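Local atomic coordinates of Asp/Glu-specific dipeptidyl-peptidase (Flavobacterium psychrophilum, PDB entry 5JXF), a protein that removes dipeptides from the N-terminus of oligopeptides as a serine peptidase of family S46, with strict specificity for Asp or Glu at P1. Residues Y423-Y426 / Q427-Q430. Residues are numbered along the deposited sequence; the frame is centred on the assembly and turned at random.
Sequences YKLY and QLEQ
Two turns of helix 417-435, in the helical part of this S46 peptidase and away from its active site, bring Tyr423 and Gln427 together one turn apart. Successive alpha-helical bonds run from Gln427 N to Tyr423 O (3.2 Å), from Leu428 N to Lys424 O (3.0 Å, nearly straight at 170°) and from Glu429 N to Leu425 O (2.8 Å).

Tyr423 and Gln427 carry the main side-chain contact. A trans first torsion in Tyr423 (chi1 -179°) sets CG beside the carbonyl carbon and directs the ring toward Gln427, whose CG lies over one of its faces, 4.3 Å from the centroid, in a CH-pi contact displaced toward the rim. Beyond CG the glutamine is extended, and its amide stands inclined at 35° to the ring beside the CE2-CZ rim; NE2, turned toward the hydroxyl, comes 3.5 Å from Tyr423 CE2. The ring also meets Phe408 edge-to-face.

On the buried side, Leu425 CD2 and Leu428 CD2 approach to 4.3 Å, and both leucines pack on Leu447 of helix 437-450. Tyr426 leans on helix 530-545, where its OH is hydrogen-bonded to Ser543 OG. Over one face of this ring, near the rim, sits Glu429 OE1, 4.1 Å from Tyr426 CD1. The same carboxylate oxygen lies 3.1 Å from Tyr426 O, a pairing of two acceptors.

The CH-pi contact and the backbone bond thus settle Gln427 against Tyr423, whereas Glu429 OE1 gains no bond from Tyr426 O and its place there is probably mildly unfavourable.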
ATOM      1  N   TYR A 423     -34.473 -13.735  17.879  1.00 75.36           N
ATOM      2  CA  TYR A 423     -34.640 -12.532  18.687  1.00 75.48           C
ATOM      3  C   TYR A 423     -35.848 -11.683  18.267  1.00 74.93           C
ATOM      4  O   TYR A 423     -36.363 -10.891  19.065  1.00 70.84           O
ATOM      5  CB  TYR A 423     -33.374 -11.679  18.634  1.00 74.00           C
ATOM      6  CG  TYR A 423     -33.462 -10.425  19.473  1.00 76.27           C
ATOM      7  CD1 TYR A 423     -33.568 -10.498  20.854  1.00 82.39           C
ATOM      8  CD2 TYR A 423     -33.465  -9.171  18.884  1.00 78.03           C
ATOM      9  CE1 TYR A 423     -33.654  -9.356  21.624  1.00 79.55           C
ATOM     10  CE2 TYR A 423     -33.550  -8.028  19.644  1.00 75.11           C
ATOM     11  CZ  TYR A 423     -33.642  -8.127  21.014  1.00 77.48           C
ATOM     12  OH  TYR A 423     -33.728  -6.985  21.778  1.00 78.68           O
ATOM     13  N   LYS A 424     -36.295 -11.829  17.021  1.00 74.01           N
ATOM     14  CA  LYS A 424     -37.500 -11.120  16.593  1.00 73.84           C
ATOM     15  C   LYS A 424     -38.742 -11.794  17.163  1.00 77.44           C
ATOM     16  O   LYS A 424     -39.732 -11.128  17.454  1.00 74.16           O
ATOM     17  CB  LYS A 424     -37.591 -11.044  15.073  1.00 70.83           C
ATOM     18  CG  LYS A 424     -36.543 -10.151  14.438  1.00 70.32           C
ATOM     19  CD  LYS A 424     -36.790 -10.015  12.955  1.00 71.40           C
ATOM     20  CE  LYS A 424     -35.625  -9.346  12.251  1.00 72.63           C
ATOM     21  NZ  LYS A 424     -35.976  -9.179  10.819  1.00 77.89           N
ATOM     22  N   LEU A 425     -38.687 -13.113  17.318  1.00 78.55           N
ATOM     23  CA  LEU A 425     -39.778 -13.846  17.944  1.00 76.22           C
ATOM     24  C   LEU A 425     -39.848 -13.431  19.403  1.00 77.47           C
ATOM     25  O   LEU A 425     -40.923 -13.312  19.990  1.00 76.19           O
ATOM     26  CB  LEU A 425     -39.574 -15.353  17.815  1.00 78.02           C
ATOM     27  CG  LEU A 425     -39.717 -15.916  16.401  1.00 80.41           C
ATOM     28  CD1 LEU A 425     -39.475 -17.416  16.395  1.00 81.34           C
ATOM     29  CD2 LEU A 425     -41.081 -15.578  15.803  1.00 80.47           C
ATOM     30  N   TYR A 426     -38.678 -13.188  19.972  1.00 75.51           N
ATOM     31  CA  TYR A 426     -38.575 -12.716  21.336  1.00 79.12           C
ATOM     32  C   TYR A 426     -39.335 -11.413  21.531  1.00 79.87           C
ATOM     33  O   TYR A 426     -40.070 -11.247  22.495  1.00 77.72           O
ATOM     34  CB  TYR A 426     -37.118 -12.521  21.697  1.00 79.44           C
ATOM     35  CG  TYR A 426     -36.873 -12.156  23.133  1.00 80.51           C
ATOM     36  CD1 TYR A 426     -36.860 -13.132  24.127  1.00 83.92           C
ATOM     37  CD2 TYR A 426     -36.627 -10.837  23.496  1.00 79.39           C
ATOM     38  CE1 TYR A 426     -36.618 -12.798  25.451  1.00 83.42           C
ATOM     39  CE2 TYR A 426     -36.383 -10.493  24.814  1.00 82.37           C
ATOM     40  CZ  TYR A 426     -36.380 -11.476  25.785  1.00 82.66           C
ATOM     41  OH  TYR A 426     -36.131 -11.131  27.089  1.00 81.80           O
ATOM     42  N   GLN A 427     -39.153 -10.482  20.609  1.00 79.87           N
ATOM     43  CA  GLN A 427     -39.793  -9.182  20.726  1.00 79.74           C
ATOM     44  C   GLN A 427     -41.300  -9.316  20.499  1.00 78.73           C
ATOM     45  O   GLN A 427     -42.100  -8.862  21.319  1.00 75.66           O
ATOM     46  CB  GLN A 427     -39.142  -8.193  19.753  1.00 73.23           C
ATOM     47  CG  GLN A 427     -37.656  -8.038  20.043  1.00 75.71           C
ATOM     48  CD  GLN A 427     -36.962  -6.987  19.207  1.00 75.29           C
ATOM     49  OE1 GLN A 427     -36.965  -7.042  17.979  1.00 73.69           O
ATOM     50  NE2 GLN A 427     -36.352  -6.021  19.877  1.00 81.26           N
ATOM     51  N   LEU A 428     -41.665  -9.976  19.403  1.00 76.99           N
ATOM     52  CA  LEU A 428     -43.054 -10.306  19.091  1.00 80.57           C
ATOM     53  C   LEU A 428     -43.771 -10.970  20.282  1.00 85.56           C
ATOM     54  O   LEU A 428     -44.972 -10.756  20.475  1.00 89.50           O
ATOM     55  CB  LEU A 428     -43.111 -11.216  17.863  1.00 83.91           C
ATOM     56  CG  LEU A 428     -44.455 -11.581  17.223  1.00 87.48           C
ATOM     57  CD1 LEU A 428     -45.104 -10.344  16.618  1.00 86.33           C
ATOM     58  CD2 LEU A 428     -44.275 -12.667  16.165  1.00 84.33           C
ATOM     59  N   GLU A 429     -43.039 -11.752  21.078  1.00 86.43           N
ATOM     60  CA  GLU A 429     -43.561 -12.287  22.338  1.00 89.77           C
ATOM     61  C   GLU A 429     -44.103 -11.216  23.276  1.00 90.13           C
ATOM     62  O   GLU A 429     -45.145 -11.394  23.899  1.00 90.65           O
ATOM     63  CB  GLU A 429     -42.464 -13.063  23.060  1.00 95.43           C
ATOM     64  CG  GLU A 429     -42.851 -13.791  24.325  1.00100.36           C
ATOM     65  CD  GLU A 429     -41.769 -13.620  25.365  1.00106.49           C
ATOM     66  OE1 GLU A 429     -40.845 -12.830  25.083  1.00106.55           O
ATOM     67  OE2 GLU A 429     -41.809 -14.272  26.428  1.00108.66           O
ATOM     68  N   GLN A 430     -43.395 -10.099  23.389  1.00 87.94           N
ATOM     69  CA  GLN A 430     -43.808  -9.072  24.334  1.00 91.12           C
ATOM     70  C   GLN A 430     -44.819  -8.080  23.748  1.00 87.35           C
ATOM     71  O   GLN A 430     -45.393  -7.285  24.484  1.00 89.43           O
ATOM     72  CB  GLN A 430     -42.593  -8.324  24.880  1.00 95.84           C
ATOM     73  CG  GLN A 430     -42.334  -8.641  26.344  1.00 99.43           C
ATOM     74  CD  GLN A 430     -41.372  -7.675  27.004  1.00103.21           C
ATOM     75  OE1 GLN A 430     -40.244  -8.039  27.339  1.00108.55           O
ATOM     76  NE2 GLN A 430     -41.817  -6.439  27.210  1.00101.36           N
TER